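Local structure of ADP-ribosylating toxin CARDS (Mycoplasma pneumoniae, 4TLV) at residues F26-D31 and D138-A143; R84-F89 and A143-S148; V277-I282 and L418-D423; F300-N305 and G398-L403; A331-S336 and Q489-L494. The protein transfers ADP-ribosyl groups from NAD(+) to multiple target proteins as the main virulence factor of its bacterium, and causes vacuoles to form in mammalian cells. One frame throughout, in Å; residues are numbered along the deposited sequence.

Contact 1: residues F26-D31 and D138-A143; sequences FSTLGD and DGPIAA
Phe26 and Ile141 hold each other through both of their peptide groups. Phe26 N donates to Ile141 O at 2.8 Å, and Ile141 N donates back to Phe26 O at 3.0 Å, which makes the two residues an antiparallel hydrogen-bonded pair, a single beta bridge between two irregular loops. From this bridge the two side chains run next to each other in the same direction. The Phe26 ring swings to the side of its own backbone N, with CG anti to the carbonyl carbon (chi1 -64°), and this brings its edge at CD2 against Ile141 CB, 4.1 Å away and close to the ring plane. Both side chains are buried: Ile50 and Ile83 pack on the pair, and Tyr81 meets the phenyl ring edge-to-face. Within the mono-ADP-ribosyltransferase domain, the bridge ties the loop behind helix 18-24 to the one leading from strand 134-138 into strand 146-156. Two residues on, Thr28 lays its methyl CG2 over the Gly139-Pro140 peptide link, 3.6 Å from Pro140 N, and also reaches Pro140 CD at 3.8 Å. Its hydroxyl works within its own loop, where Thr28 OG1 donates to Gly30 O at 2.9 Å, entering 18° out of the carbonyl plane. The backbone of Gly30 is bonded in turn to Ser47.

Contact 2: residues R84-F89 and A143-S148; sequences RADQHF and AANVRS. With SO4 (sulfate ion), chain G.
Asn145 reaches across to Arg84, starting with CB, which rests 3.6 Å from Arg84 O. CG lies beside the residue's own backbone N, anti to the carbonyl carbon (chi1 -72°), which carries the amide to Arg84 O and Asp86. Asn145 ND2 donates to Arg84 O at 2.9 Å, nearly straight at 169°, and to Asp86 OD2 at 3.0 Å; both acceptors lie in the amide plane, so the two N-H bonds are used and the amide is held against rotation. The Asp86 carboxylate stands almost perpendicular to the amide, which approaches it from above its plane. ND2 also sits 3.9 Å from Phe89 CE1. Asn145 OD1 takes a hydrogen from a water that in turn accepts from Arg84 NH2; that guanidinium also bonds Thr190 through NH1. The backbones add Arg84 N to Asn145 O at 2.7 Å. Here, in the transferase domain, strand 76-84 gives way, past Ala85, to a type I turn from Asp86 to Phe89, and strand 146-156 begins with a classic beta bulge where Arg147 and Ser148 both face Glu82. Asp86 OD1 accepts from His88 N in an Asx turn and from His88 ND1. Arg147 grips a sulfate, probably from the crystallisation liquor, through NH1 and NH2; Arg8 binds the same ion.

Contact 3: residues V277-I282 and L418-D423; sequences VYLRGI and LQIIVD
Arg280 and Gln419 face each other as an antiparallel hydrogen-bonded pair, Arg280 N donating to Gln419 O at 2.9 Å and Gln419 N returning a bond to Arg280 O at 3.0 Å. A third backbone bond runs from Ile421 N to Tyr278 O, and CA-H...O contacts such as Leu279 CA to Gln419 O, 3.3 Å, fill in between. The non-hydrogen-bonded pairs are Leu279 with Ile420 and Gly281 with Leu418. Apolar packing gathers on the face carrying Leu279, Leu418 and Ile420: Leu279 CD2 meets Ile420 CG1 at 3.8 Å, while Val277 CG1 touches Ile420 CD1. Leu418 CD2 lies over Gly281, 3.7 Å from its N. On the face of Arg280 and Gln419, the contacts are mixed. Ile421 holds CG1 between its backbone N and carbonyl carbon (chi1 59°), and CD1 thereby lies against one face of the Arg280 guanidinium, offset toward its rim, 3.3 Å from CZ, a tight fit. Arg280 NE donates to Thr287 OG1, which helps to hold the group there. Ile282 CD1 rests on the Gln419 amide, 3.7 Å from CD. Joining the first strand of D2 to strand 415-421, late in the domain, this pairing is the kind of closure by which a beta-trefoil brings its two ends together.

Contact 4: residues F300-N305 and G398-L403; sequences FLVEVN and GSQHDL
Leu301 and His401 carry the backbone bonding: Leu301 N donates to His401 O at 2.7 Å, and His401 N to Leu301 O at 2.8 Å. They form an antiparallel hydrogen-bonded pair, and Gln400 CA adds a CA-H...O contact to Leu301 O. The stacking belongs to Phe300 and Gln400. The glutamine chain runs out extended beyond CG and sets its amide flat on one face of the phenyl ring, the planes 12° apart. Gln400 OE1 sits over the ring centre, 3.7 Å above it, while NE2 is near the rim, 3.3 Å from CE2. With chi1 of Phe300 at 48°, CG is tucked over the residue's own backbone, and the ring offers that face to Gln400. Water-mediated bonding comes next: one water accepts from Glu303 N at 2.9 Å, donates to Ser399 O and bonds His401 NE2 at 3.1 Å. The other ring nitrogen, ND1, bonds Ser396 OG, so the imidazole is held at both nitrogens. Apolar contact is slight, with Leu301 CD1 meeting Leu403 CD1 at 4.1 Å. On its other edge strand 298-303 pairs antiparallel with strand 287-293, while Leu301 and Leu403 reach inward to Leu418 of strand 415-421, and strand 388-393 adds Trp392 beside Leu301 and Leu390 beside Leu403.

Contact 5: residues A331-S336 and Q489-L494; sequences AQISLS and QNVFFL
Ala331 pushes its CB methyl into the bend where Gln489 leads into strand 490-495, 3.5 Å from Gln489 C and 3.8 Å from Asn490 N. The same methyl meets Val491 CG2 at 3.6 Å, so it rests on a peptide link and on the valine branch together. Val491 turns that branch to the partner by keeping CG1 anti to its backbone N (chi1 176°). From a second direction Ile333 closes on Val491 CG2 as well: its CG2 and its CD1 each lie 4.0 Å from that atom, the two side chains meeting at a slant. Between these two contacts Gln332 takes a left-handed backbone conformation (phi 68°, psi 25°), a kink that lets Ala331 and Ile333 both face Val491. The contact is small and rests on van der Waals packing, methyl against methyl and methyl against a peptide link. Polar fastening lies just beside it, where Gln332 OE1 accepts from Met516 N and Gln332 NE2 bonds Asp515 OD1, both partners again in D3. Ile333 also packs on Val485 of strand 481-485, and on Val354 of its own domain, so it sits squarely in the seam. What results is a domain-domain interface: a loop leading into strand 335-340 of the D2 beta-trefoil lies against the start of a strand in the D3 beta-trefoil.

How the contacts relate
Contacts 1 and 2 are neighbours in the transferase domain: they share Ala143, and His88 NE2 of contact 2 probably bonds Pro140 O of contact 1. Both are buried, yet contact 1 is one bridge with apolar packing, whereas contact 2 relies on a polar network around an amide. Contacts 3 and 4 belong to one sheet of D2, contact 4 nested along the chain inside contact 3, with Leu418 and Leu301 packing together at 3.5 Å between their CD1 atoms. Contact 4 is the more exposed and brings in water. Contact 5, about 28 Å from contact 4 between centres, alone joins two domains; it is partly buried, with methyl packing in the seam and without backbone pairing.

Contact 1: residues F26-D31 and D138-A143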
# COMPACT_ATOMS: atom_id res chain seq x y z
N PHE A 26 21.24 14.26 2.81
CA PHE A 26 20.64 13.93 4.10
C PHE A 26 21.60 13.11 4.95
O PHE A 26 22.23 12.19 4.46
CB PHE A 26 19.34 13.13 3.89
CG PHE A 26 18.26 13.88 3.18
CD1 PHE A 26 17.40 14.72 3.89
CD2 PHE A 26 18.11 13.77 1.81
CE1 PHE A 26 16.40 15.42 3.24
CE2 PHE A 26 17.10 14.48 1.14
CZ PHE A 26 16.25 15.30 1.86
N SER A 27 21.69 13.44 6.23
CA SER A 27 22.58 12.71 7.13
C SER A 27 21.79 11.75 7.99
O SER A 27 20.58 11.93 8.17
CB SER A 27 23.33 13.70 8.03
OG SER A 27 24.24 14.48 7.27
N THR A 28 22.45 10.73 8.54
CA THR A 28 21.75 9.74 9.36
C THR A 28 21.58 10.24 10.79
O THR A 28 22.29 11.15 11.23
CB THR A 28 22.55 8.42 9.43
OG1 THR A 28 23.75 8.64 10.18
CG2 THR A 28 22.91 7.92 8.02
N LEU A 29 20.66 9.63 11.52
CA LEU A 29 20.50 9.88 12.95
C LEU A 29 21.71 9.36 13.74
O LEU A 29 22.20 10.02 14.66
CB LEU A 29 19.23 9.20 13.47
CG LEU A 29 17.90 9.74 12.93
CD1 LEU A 29 16.77 8.73 13.14
CD2 LEU A 29 17.57 11.09 13.56
N GLY A 30 22.16 8.16 13.39
CA GLY A 30 23.22 7.49 14.13
C GLY A 30 23.90 6.39 13.34
O GLY A 30 23.93 6.42 12.10
N ASP A 31 24.46 5.41 14.04
CA ASP A 31 25.28 4.39 13.37
C ASP A 31 24.76 2.95 13.49
O ASP A 31 25.49 2.00 13.18
CB ASP A 31 26.76 4.47 13.80
CG ASP A 31 26.97 4.33 15.30
OD1 ASP A 31 26.03 3.91 16.01
OD2 ASP A 31 28.09 4.65 15.78
N ASP A 138 20.84 2.83 3.19
CA ASP A 138 21.79 2.23 4.11
C ASP A 138 22.86 3.30 4.23
O ASP A 138 23.88 3.28 3.52
CB ASP A 138 22.34 0.93 3.50
CG ASP A 138 23.12 0.09 4.48
OD1 ASP A 138 23.34 0.54 5.64
OD2 ASP A 138 23.52 -1.03 4.10
N GLY A 139 22.58 4.29 5.06
CA GLY A 139 23.48 5.42 5.26
C GLY A 139 23.08 6.73 4.60
O GLY A 139 21.97 6.87 4.07
N PRO A 140 23.99 7.70 4.62
CA PRO A 140 23.74 9.06 4.14
C PRO A 140 23.34 9.13 2.67
O PRO A 140 23.74 8.30 1.86
CB PRO A 140 25.12 9.76 4.30
CG PRO A 140 25.83 8.94 5.31
CD PRO A 140 25.38 7.53 5.10
N ILE A 141 22.57 10.16 2.34
CA ILE A 141 22.18 10.40 0.95
C ILE A 141 22.94 11.62 0.47
O ILE A 141 22.84 12.68 1.08
CB ILE A 141 20.66 10.67 0.83
CG1 ILE A 141 19.87 9.44 1.29
CG2 ILE A 141 20.30 11.01 -0.64
CD1 ILE A 141 18.35 9.66 1.27
N ALA A 142 23.70 11.46 -0.61
CA ALA A 142 24.50 12.55 -1.16
C ALA A 142 23.65 13.64 -1.80
O ALA A 142 22.58 13.37 -2.33
CB ALA A 142 25.47 12.01 -2.18
N ALA A 143 24.15 14.88 -1.78
CA ALA A 143 23.44 15.99 -2.43
C ALA A 143 23.15 15.68 -3.90
O ALA A 143 22.11 16.07 -4.45
CB ALA A 143 24.24 17.28 -2.30

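Contact 2: residues R84-F89 and A143-S148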
# COMPACT_ATOMS: atom_id res chain seq x y z
N ARG A 84 16.81 10.72 -6.51
CA ARG A 84 17.12 9.60 -7.39
C ARG A 84 17.63 8.46 -6.54
O ARG A 84 18.55 8.63 -5.75
CB ARG A 84 18.17 9.97 -8.46
CG ARG A 84 18.59 8.82 -9.38
CD ARG A 84 19.64 9.25 -10.46
NE ARG A 84 20.63 10.17 -9.89
CZ ARG A 84 21.64 9.80 -9.11
NH1 ARG A 84 21.83 8.51 -8.81
NH2 ARG A 84 22.46 10.72 -8.61
N ALA A 85 17.03 7.29 -6.70
CA ALA A 85 17.42 6.10 -5.95
C ALA A 85 18.58 5.36 -6.62
O ALA A 85 18.73 5.41 -7.83
CB ALA A 85 16.24 5.16 -5.80
N ASP A 86 19.40 4.69 -5.81
CA ASP A 86 20.53 3.91 -6.34
C ASP A 86 20.68 2.64 -5.49
O ASP A 86 19.80 2.34 -4.69
CB ASP A 86 21.82 4.76 -6.39
CG ASP A 86 22.26 5.26 -5.00
OD1 ASP A 86 22.01 4.56 -4.00
OD2 ASP A 86 22.89 6.35 -4.91
N GLN A 87 21.77 1.90 -5.66
CA GLN A 87 21.91 0.58 -5.04
C GLN A 87 21.93 0.59 -3.50
O GLN A 87 21.82 -0.46 -2.88
CB GLN A 87 23.16 -0.15 -5.56
CG GLN A 87 24.44 0.48 -5.01
CD GLN A 87 25.74 -0.18 -5.49
OE1 GLN A 87 25.76 -0.93 -6.48
NE2 GLN A 87 26.84 0.09 -4.78
N HIS A 88 22.08 1.76 -2.87
CA HIS A 88 21.99 1.74 -1.41
C HIS A 88 20.59 2.09 -0.86
O HIS A 88 20.43 2.30 0.34
CB HIS A 88 23.16 2.48 -0.71
CG HIS A 88 22.96 3.96 -0.50
ND1 HIS A 88 22.84 4.85 -1.55
CD2 HIS A 88 22.98 4.70 0.63
CE1 HIS A 88 22.74 6.08 -1.06
NE2 HIS A 88 22.83 6.02 0.26
N PHE A 89 19.60 2.11 -1.75
CA PHE A 89 18.19 2.26 -1.38
C PHE A 89 17.49 0.89 -1.42
O PHE A 89 17.51 0.22 -2.45
CB PHE A 89 17.46 3.17 -2.37
CG PHE A 89 17.86 4.62 -2.31
CD1 PHE A 89 19.17 5.02 -2.59
CD2 PHE A 89 16.90 5.60 -2.06
CE1 PHE A 89 19.51 6.37 -2.58
CE2 PHE A 89 17.24 6.95 -2.04
CZ PHE A 89 18.54 7.34 -2.31
N ALA A 143 24.15 14.88 -1.78
CA ALA A 143 23.44 15.99 -2.43
C ALA A 143 23.15 15.68 -3.90
O ALA A 143 22.11 16.07 -4.45
CB ALA A 143 24.24 17.28 -2.30
N ALA A 144 24.09 14.99 -4.55
CA ALA A 144 23.96 14.66 -5.97
C ALA A 144 22.74 13.80 -6.33
O ALA A 144 22.34 13.79 -7.50
CB ALA A 144 25.25 14.01 -6.49
N ASN A 145 22.16 13.09 -5.36
CA ASN A 145 20.94 12.31 -5.59
C ASN A 145 19.67 13.18 -5.61
O ASN A 145 18.63 12.74 -6.10
CB ASN A 145 20.75 11.22 -4.52
CG ASN A 145 21.72 10.06 -4.66
OD1 ASN A 145 23.00 10.33 -4.43
ND2 ASN A 145 21.31 8.93 -4.95
N VAL A 146 19.74 14.38 -5.03
CA VAL A 146 18.52 15.16 -4.80
C VAL A 146 18.23 16.04 -6.01
O VAL A 146 18.99 16.96 -6.32
CB VAL A 146 18.62 16.02 -3.52
CG1 VAL A 146 17.31 16.75 -3.24
CG2 VAL A 146 18.99 15.14 -2.32
N ARG A 147 17.15 15.73 -6.72
CA ARG A 147 16.89 16.44 -7.97
C ARG A 147 16.10 17.72 -7.79
O ARG A 147 16.42 18.73 -8.40
CB ARG A 147 16.19 15.54 -9.00
CG ARG A 147 15.98 16.25 -10.36
CD ARG A 147 15.61 15.29 -11.50
NE ARG A 147 14.18 14.94 -11.48
CZ ARG A 147 13.56 14.35 -12.49
NH1 ARG A 147 14.23 14.04 -13.60
NH2 ARG A 147 12.27 14.08 -12.40
N SER A 148 15.05 17.65 -6.97
CA SER A 148 14.07 18.75 -6.90
C SER A 148 13.51 18.92 -5.50
O SER A 148 13.61 18.02 -4.66
CB SER A 148 12.90 18.49 -7.85
OG SER A 148 13.36 18.12 -9.15
S SO4 G . 12.02 11.44 -15.35
O1 SO4 G . 13.32 12.07 -15.54
O2 SO4 G . 11.31 11.28 -16.64
O3 SO4 G . 12.21 10.12 -14.77
O4 SO4 G . 11.20 12.29 -14.46
O HOH W 1 24.59 10.12 -6.67

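Contact 3: residues V277-I282 and L418-D423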
# COMPACT_ATOMS: atom_id res chain seq x y z
N VAL A 277 -20.60 10.89 -0.12
CA VAL A 277 -19.75 11.68 -0.99
C VAL A 277 -20.58 12.42 -2.03
O VAL A 277 -21.35 11.80 -2.78
CB VAL A 277 -18.72 10.78 -1.72
CG1 VAL A 277 -17.82 11.64 -2.61
CG2 VAL A 277 -17.88 9.98 -0.69
N TYR A 278 -20.41 13.74 -2.06
CA TYR A 278 -21.14 14.63 -2.97
C TYR A 278 -20.20 15.30 -3.96
O TYR A 278 -19.20 15.87 -3.58
CB TYR A 278 -21.84 15.73 -2.19
CG TYR A 278 -23.02 15.26 -1.37
CD1 TYR A 278 -22.84 14.60 -0.16
CD2 TYR A 278 -24.31 15.52 -1.79
CE1 TYR A 278 -23.91 14.19 0.59
CE2 TYR A 278 -25.41 15.11 -1.04
CZ TYR A 278 -25.20 14.44 0.14
OH TYR A 278 -26.28 14.05 0.88
N LEU A 279 -20.56 15.24 -5.24
CA LEU A 279 -19.78 15.86 -6.29
C LEU A 279 -20.62 16.88 -7.06
O LEU A 279 -21.84 16.75 -7.15
CB LEU A 279 -19.24 14.80 -7.25
CG LEU A 279 -18.39 13.74 -6.55
CD1 LEU A 279 -19.08 12.40 -6.63
CD2 LEU A 279 -16.98 13.67 -7.12
N ARG A 280 -19.95 17.89 -7.61
CA ARG A 280 -20.63 18.93 -8.37
C ARG A 280 -19.95 19.11 -9.73
O ARG A 280 -18.72 19.12 -9.83
CB ARG A 280 -20.66 20.24 -7.58
CG ARG A 280 -21.46 21.37 -8.22
CD ARG A 280 -21.74 22.48 -7.21
NE ARG A 280 -22.66 22.03 -6.17
CZ ARG A 280 -22.83 22.62 -4.99
NH1 ARG A 280 -22.13 23.72 -4.69
NH2 ARG A 280 -23.70 22.13 -4.12
N GLY A 281 -20.77 19.20 -10.78
CA GLY A 281 -20.27 19.42 -12.12
C GLY A 281 -19.85 20.86 -12.23
O GLY A 281 -20.55 21.75 -11.77
N ILE A 282 -18.69 21.08 -12.85
CA ILE A 282 -18.06 22.39 -12.88
C ILE A 282 -18.87 23.46 -13.60
O ILE A 282 -18.97 24.60 -13.13
CB ILE A 282 -16.65 22.31 -13.49
CG1 ILE A 282 -15.72 21.61 -12.51
CG2 ILE A 282 -16.12 23.69 -13.81
CD1 ILE A 282 -15.87 22.14 -11.11
N LEU A 418 -16.28 16.66 -12.40
CA LEU A 418 -16.95 16.65 -11.11
C LEU A 418 -15.89 16.80 -10.04
O LEU A 418 -14.85 16.16 -10.10
CB LEU A 418 -17.62 15.30 -10.90
CG LEU A 418 -18.73 14.91 -11.86
CD1 LEU A 418 -18.93 13.42 -11.81
CD2 LEU A 418 -19.99 15.65 -11.46
N GLN A 419 -16.17 17.65 -9.07
CA GLN A 419 -15.25 17.85 -7.97
C GLN A 419 -16.00 17.63 -6.67
O GLN A 419 -17.20 17.90 -6.58
CB GLN A 419 -14.62 19.25 -8.03
CG GLN A 419 -13.74 19.44 -9.27
CD GLN A 419 -13.00 20.77 -9.30
OE1 GLN A 419 -13.28 21.67 -8.51
NE2 GLN A 419 -12.03 20.89 -10.21
N ILE A 420 -15.31 17.11 -5.67
CA ILE A 420 -15.95 16.89 -4.38
C ILE A 420 -16.19 18.23 -3.71
O ILE A 420 -15.32 19.08 -3.68
CB ILE A 420 -15.09 16.01 -3.46
CG1 ILE A 420 -14.91 14.64 -4.13
CG2 ILE A 420 -15.75 15.90 -2.08
CD1 ILE A 420 -14.29 13.59 -3.25
N ILE A 421 -17.39 18.42 -3.18
CA ILE A 421 -17.68 19.65 -2.46
C ILE A 421 -17.85 19.33 -0.98
O ILE A 421 -18.57 18.40 -0.61
CB ILE A 421 -18.93 20.36 -3.02
CG1 ILE A 421 -20.14 19.43 -2.95
CG2 ILE A 421 -18.66 20.78 -4.46
CD1 ILE A 421 -21.48 20.09 -3.33
N VAL A 422 -17.18 20.10 -0.14
CA VAL A 422 -17.19 19.87 1.29
C VAL A 422 -17.97 20.97 1.99
O VAL A 422 -17.65 22.16 1.86
CB VAL A 422 -15.75 19.84 1.85
CG1 VAL A 422 -15.78 19.76 3.38
CG2 VAL A 422 -14.98 18.67 1.26
N ASP A 423 -18.97 20.57 2.75
CA ASP A 423 -19.84 21.50 3.44
C ASP A 423 -20.72 20.70 4.39
O ASP A 423 -20.89 19.49 4.23
CB ASP A 423 -20.70 22.24 2.42
CG ASP A 423 -21.54 23.33 3.06
OD1 ASP A 423 -20.99 24.44 3.25
OD2 ASP A 423 -22.73 23.06 3.38

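Contact 4: residues F300-N305 and G398-L403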
# COMPACT_ATOMS: atom_id res chain seq x y z
N PHE A 300 -21.95 4.59 -9.54
CA PHE A 300 -22.74 5.54 -10.31
C PHE A 300 -23.10 6.78 -9.51
O PHE A 300 -22.85 6.86 -8.31
CB PHE A 300 -24.01 4.86 -10.82
CG PHE A 300 -24.73 4.12 -9.76
CD1 PHE A 300 -24.44 2.79 -9.50
CD2 PHE A 300 -25.71 4.74 -9.00
CE1 PHE A 300 -25.12 2.10 -8.50
CE2 PHE A 300 -26.39 4.06 -8.01
CZ PHE A 300 -26.09 2.73 -7.76
N LEU A 301 -23.70 7.74 -10.20
CA LEU A 301 -24.03 9.03 -9.62
C LEU A 301 -25.54 9.23 -9.65
O LEU A 301 -26.19 8.93 -10.64
CB LEU A 301 -23.36 10.14 -10.44
CG LEU A 301 -21.85 10.08 -10.64
CD1 LEU A 301 -21.43 10.90 -11.85
CD2 LEU A 301 -21.15 10.57 -9.39
N VAL A 302 -26.08 9.73 -8.55
CA VAL A 302 -27.50 10.02 -8.44
C VAL A 302 -27.65 11.50 -8.15
O VAL A 302 -27.04 12.01 -7.20
CB VAL A 302 -28.14 9.19 -7.32
CG1 VAL A 302 -29.58 9.63 -7.06
CG2 VAL A 302 -28.06 7.70 -7.66
N GLU A 303 -28.43 12.20 -8.97
CA GLU A 303 -28.53 13.65 -8.81
C GLU A 303 -29.31 14.01 -7.55
O GLU A 303 -30.31 13.37 -7.23
CB GLU A 303 -29.14 14.32 -10.03
CG GLU A 303 -29.22 15.83 -9.91
CD GLU A 303 -29.55 16.52 -11.22
OE1 GLU A 303 -29.80 15.82 -12.22
OE2 GLU A 303 -29.55 17.77 -11.25
N VAL A 304 -28.86 15.04 -6.85
CA VAL A 304 -29.48 15.46 -5.59
C VAL A 304 -30.81 16.19 -5.76
O VAL A 304 -31.84 15.72 -5.26
CB VAL A 304 -28.53 16.37 -4.78
CG1 VAL A 304 -29.25 16.90 -3.54
CG2 VAL A 304 -27.27 15.62 -4.40
N ASN A 305 -30.79 17.34 -6.43
CA ASN A 305 -31.98 18.20 -6.55
C ASN A 305 -32.34 18.92 -5.25
O ASN A 305 -33.39 19.55 -5.15
CB ASN A 305 -33.19 17.40 -7.06
CG ASN A 305 -33.05 17.01 -8.52
OD1 ASN A 305 -32.73 17.84 -9.37
ND2 ASN A 305 -33.29 15.73 -8.81
N GLY A 398 -31.67 9.25 -17.38
CA GLY A 398 -31.97 8.21 -16.41
C GLY A 398 -31.69 8.65 -14.99
O GLY A 398 -31.30 9.79 -14.75
N SER A 399 -31.88 7.72 -14.06
CA SER A 399 -31.73 7.98 -12.63
C SER A 399 -30.28 7.88 -12.15
O SER A 399 -29.89 8.52 -11.18
CB SER A 399 -32.60 6.99 -11.84
OG SER A 399 -32.26 6.98 -10.46
N GLN A 400 -29.49 7.06 -12.84
CA GLN A 400 -28.12 6.81 -12.43
C GLN A 400 -27.19 7.16 -13.58
O GLN A 400 -27.46 6.81 -14.72
CB GLN A 400 -27.93 5.34 -12.05
CG GLN A 400 -28.81 4.89 -10.89
CD GLN A 400 -28.64 3.42 -10.55
OE1 GLN A 400 -27.99 2.67 -11.28
NE2 GLN A 400 -29.22 3.01 -9.43
N HIS A 401 -26.09 7.84 -13.27
CA HIS A 401 -25.13 8.20 -14.31
C HIS A 401 -23.78 7.57 -14.04
O HIS A 401 -23.34 7.48 -12.89
CB HIS A 401 -25.01 9.72 -14.39
CG HIS A 401 -26.32 10.41 -14.60
ND1 HIS A 401 -26.98 10.75 -15.73
CD2 HIS A 401 -27.12 10.82 -13.55
CE1 HIS A 401 -28.16 11.36 -15.35
NE2 HIS A 401 -28.22 11.38 -14.03
N ASP A 402 -23.13 7.13 -15.11
CA ASP A 402 -21.83 6.51 -15.02
C ASP A 402 -20.75 7.53 -14.67
O ASP A 402 -20.88 8.73 -14.94
CB ASP A 402 -21.48 5.81 -16.33
CG ASP A 402 -22.24 4.50 -16.51
OD1 ASP A 402 -22.99 4.10 -15.58
OD2 ASP A 402 -22.08 3.87 -17.56
N LEU A 403 -19.68 7.03 -14.06
CA LEU A 403 -18.57 7.86 -13.62
C LEU A 403 -17.31 7.52 -14.41
O LEU A 403 -16.94 6.36 -14.51
CB LEU A 403 -18.31 7.66 -12.11
CG LEU A 403 -17.15 8.43 -11.51
CD1 LEU A 403 -17.41 9.94 -11.58
CD2 LEU A 403 -16.90 7.97 -10.05
O HOH W 2 -29.66 11.04 -11.29

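Contact 5: residues A331-S336 and Q489-L494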
# COMPACT_ATOMS: atom_id res chain seq x y z
N ALA A 331 -18.96 -12.44 1.92
CA ALA A 331 -17.77 -13.28 1.95
C ALA A 331 -16.55 -12.54 2.49
O ALA A 331 -15.41 -12.93 2.23
CB ALA A 331 -17.49 -13.86 0.55
N GLN A 332 -16.80 -11.46 3.23
CA GLN A 332 -15.78 -10.75 3.99
C GLN A 332 -14.74 -10.01 3.15
O GLN A 332 -13.63 -9.76 3.61
CB GLN A 332 -15.09 -11.68 4.99
CG GLN A 332 -16.06 -12.42 5.91
CD GLN A 332 -15.38 -13.55 6.65
OE1 GLN A 332 -14.91 -14.52 6.04
NE2 GLN A 332 -15.29 -13.43 7.97
N ILE A 333 -15.08 -9.64 1.92
CA ILE A 333 -14.14 -8.80 1.18
C ILE A 333 -14.60 -7.35 1.10
O ILE A 333 -15.79 -7.03 1.21
CB ILE A 333 -13.77 -9.35 -0.20
CG1 ILE A 333 -15.01 -9.45 -1.07
CG2 ILE A 333 -13.01 -10.70 -0.11
CD1 ILE A 333 -14.82 -10.37 -2.25
N SER A 334 -13.62 -6.48 0.94
CA SER A 334 -13.80 -5.04 0.84
C SER A 334 -13.74 -4.69 -0.64
O SER A 334 -13.03 -5.34 -1.40
CB SER A 334 -12.66 -4.35 1.59
OG SER A 334 -12.67 -2.95 1.37
N LEU A 335 -14.51 -3.68 -1.05
CA LEU A 335 -14.53 -3.22 -2.43
C LEU A 335 -14.11 -1.76 -2.56
O LEU A 335 -14.47 -0.93 -1.72
CB LEU A 335 -15.93 -3.39 -3.02
CG LEU A 335 -16.44 -4.84 -3.07
CD1 LEU A 335 -17.98 -4.86 -3.23
CD2 LEU A 335 -15.74 -5.63 -4.19
N SER A 336 -13.36 -1.45 -3.63
CA SER A 336 -12.79 -0.12 -3.87
C SER A 336 -13.12 0.36 -5.28
O SER A 336 -13.24 -0.46 -6.20
CB SER A 336 -11.26 -0.17 -3.72
OG SER A 336 -10.88 -0.36 -2.37
N GLN A 489 -19.61 -12.93 -3.16
CA GLN A 489 -20.19 -13.77 -2.11
C GLN A 489 -19.54 -15.16 -1.99
O GLN A 489 -19.99 -15.99 -1.21
CB GLN A 489 -21.70 -13.95 -2.30
CG GLN A 489 -22.53 -12.71 -1.98
CD GLN A 489 -22.40 -11.64 -3.03
OE1 GLN A 489 -22.13 -10.48 -2.72
NE2 GLN A 489 -22.59 -12.02 -4.29
N ASN A 490 -18.49 -15.41 -2.78
CA ASN A 490 -17.88 -16.73 -2.80
C ASN A 490 -16.36 -16.62 -2.86
O ASN A 490 -15.81 -16.30 -3.91
CB ASN A 490 -18.41 -17.53 -3.99
CG ASN A 490 -19.89 -17.88 -3.84
OD1 ASN A 490 -20.25 -18.79 -3.10
ND2 ASN A 490 -20.75 -17.14 -4.54
N VAL A 491 -15.70 -16.88 -1.73
CA VAL A 491 -14.25 -16.75 -1.62
C VAL A 491 -13.65 -18.06 -1.11
O VAL A 491 -14.16 -18.64 -0.14
CB VAL A 491 -13.88 -15.58 -0.67
CG1 VAL A 491 -12.36 -15.50 -0.46
CG2 VAL A 491 -14.41 -14.25 -1.23
N PHE A 492 -12.59 -18.54 -1.77
CA PHE A 492 -11.98 -19.83 -1.43
C PHE A 492 -10.51 -19.68 -1.07
O PHE A 492 -9.78 -18.96 -1.76
CB PHE A 492 -12.10 -20.79 -2.62
CG PHE A 492 -13.53 -21.05 -3.02
CD1 PHE A 492 -14.21 -20.15 -3.82
CD2 PHE A 492 -14.18 -22.19 -2.60
CE1 PHE A 492 -15.52 -20.39 -4.20
CE2 PHE A 492 -15.50 -22.43 -2.96
CZ PHE A 492 -16.17 -21.53 -3.76
N PHE A 493 -10.08 -20.39 -0.03
CA PHE A 493 -8.74 -20.27 0.54
C PHE A 493 -7.86 -21.50 0.29
O PHE A 493 -8.33 -22.65 0.36
CB PHE A 493 -8.85 -20.04 2.04
CG PHE A 493 -9.52 -18.73 2.40
CD1 PHE A 493 -10.90 -18.62 2.38
CD2 PHE A 493 -8.76 -17.62 2.72
CE1 PHE A 493 -11.52 -17.40 2.70
CE2 PHE A 493 -9.36 -16.41 3.04
CZ PHE A 493 -10.74 -16.30 3.03
N LEU A 494 -6.59 -21.25 0.02
CA LEU A 494 -5.64 -22.31 -0.33
C LEU A 494 -5.29 -23.08 0.92
O LEU A 494 -4.85 -22.50 1.92
CB LEU A 494 -4.38 -21.70 -0.97
CG LEU A 494 -3.29 -22.69 -1.42
CD1 LEU A 494 -3.86 -23.62 -2.49
CD2 LEU A 494 -2.08 -21.97 -1.94